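Local coordinates for acetyl-xylan esterase (Streptomyces lividans, PDB 2CC0), which probably removes acetyl groups from acetylated xylan as a metal-ion-dependent family 4 carbohydrate esterase that acts in plant cell wall breakdown, at residues A163-P166 against R167-Q170. Sequence-based numbering, arbitrary orientation.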
loop_
_atom_site.group_PDB
_atom_site.type_symbol
_atom_site.label_atom_id
_atom_site.label_comp_id
_atom_site.label_asym_id
_atom_site.label_seq_id
_atom_site.Cartn_x
_atom_site.Cartn_y
_atom_site.Cartn_z
ATOM N N ALA A 163 20.445 8.519 16.707
ATOM C CA ALA A 163 21.082 9.830 16.515
ATOM C C ALA A 163 20.307 10.718 15.536
ATOM O O ALA A 163 20.360 11.952 15.612
ATOM C CB ALA A 163 22.487 9.646 16.023
ATOM N N ALA A 164 19.601 10.066 14.611
ATOM C CA ALA A 164 18.842 10.746 13.560
ATOM C C ALA A 164 17.542 11.390 14.022
ATOM O O ALA A 164 17.001 12.253 13.329
ATOM C CB ALA A 164 18.543 9.741 12.410
ATOM N N ILE A 165 17.021 10.971 15.177
ATOM C CA ILE A 165 15.652 11.363 15.546
ATOM C C ILE A 165 15.393 12.896 15.516
ATOM O O ILE A 165 14.432 13.331 14.893
ATOM C CB ILE A 165 15.181 10.711 16.872
ATOM C CG1 ILE A 165 15.219 9.181 16.778
ATOM C CG2 ILE A 165 13.813 11.239 17.289
ATOM C CD1 ILE A 165 14.438 8.560 15.596
ATOM N N PRO A 166 16.245 13.716 16.180
ATOM C CA PRO A 166 15.950 15.158 16.077
ATOM C C PRO A 166 15.913 15.705 14.636
ATOM O O PRO A 166 14.996 16.454 14.296
ATOM C CB PRO A 166 17.071 15.829 16.905
ATOM C CG PRO A 166 17.597 14.743 17.777
ATOM C CD PRO A 166 17.436 13.445 17.001
ATOM N N ARG A 167 16.870 15.315 13.796
ATOM C CA ARG A 167 16.874 15.743 12.394
ATOM C C ARG A 167 15.721 15.173 11.574
ATOM O O ARG A 167 15.259 15.811 10.618
ATOM C CB ARG A 167 18.206 15.429 11.734
ATOM C CG ARG A 167 19.299 16.417 12.154
ATOM C CD ARG A 167 20.660 15.912 11.719
ATOM N NE ARG A 167 20.825 15.912 10.265
ATOM C CZ ARG A 167 21.742 15.190 9.618
ATOM N NH1 ARG A 167 22.589 14.410 10.292
ATOM N NH2 ARG A 167 21.815 15.244 8.292
ATOM N N ILE A 168 15.241 13.998 11.941
ATOM C CA ILE A 168 13.998 13.479 11.326
ATOM C C ILE A 168 12.808 14.407 11.635
ATOM O O ILE A 168 12.043 14.806 10.736
ATOM C CB ILE A 168 13.737 12.031 11.769
ATOM C CG1 ILE A 168 14.779 11.103 11.093
ATOM C CG2 ILE A 168 12.286 11.619 11.456
ATOM C CD1 ILE A 168 14.767 9.641 11.563
ATOM N N ALA A 169 12.654 14.776 12.906
ATOM C CA ALA A 169 11.583 15.684 13.322
ATOM C C ALA A 169 11.722 17.010 12.559
ATOM O O ALA A 169 10.732 17.546 12.062
ATOM C CB ALA A 169 11.634 15.911 14.826
ATOM N N GLN A 170 12.958 17.513 12.450
ATOM C CA GLN A 170 13.227 18.765 11.719
ATOM C C GLN A 170 12.875 18.694 10.253
ATOM O O GLN A 170 12.257 19.619 9.697
ATOM C CB GLN A 170 14.707 19.136 11.869
ATOM C CG GLN A 170 15.037 19.579 13.277
ATOM C CD GLN A 170 16.524 19.582 13.542
ATOM O OE1 GLN A 170 17.334 19.680 12.613
ATOM N NE2 GLN A 170 16.893 19.460 14.815
HETATM O O HOH W 1 19.503 14.293 14.479
#
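Arg167 CB lies 3.8 Å from Ala164 O, while its N meets Ala163 through a water, which donates to Ala163 O and accepts from Arg167 N at 2.9 Å. The water is inserted in this i to i+4 pair, one residue past Pro166, whose ring nitrogen has no hydrogen to give and where helix 159-174 kinks. The Arg167 side chain bends at chi3 (68°) and leaves for helix 136-144, where NH2 forms a salt bridge with Asp137. Ile168 restores direct helical bonding, its N reaching Ala164 O at 2.8 Å. With CG1 beside the backbone N (chi1 -71°) and chi2 extended, its CD1 runs back along the helix to lie 3.9 Å from Ala164 CB and 4.2 Å from Ile165 CD1. Cutting Ile168 back to an alanine would probably open a gap beside both of those residues and against Val143. Ala169 N then bonds to Ile165 O at 3.0 Å, almost straight at 168°. Gln170 N takes Pro166 O at 2.9 Å, while its own CG lies 3.3 Å from Pro166 O. Water thus replaces the direct bond just past the proline, and the buried isoleucines tie this turn to helices 19-28 and 136-144 of the polysaccharide-deacetylase fold by apolar contact.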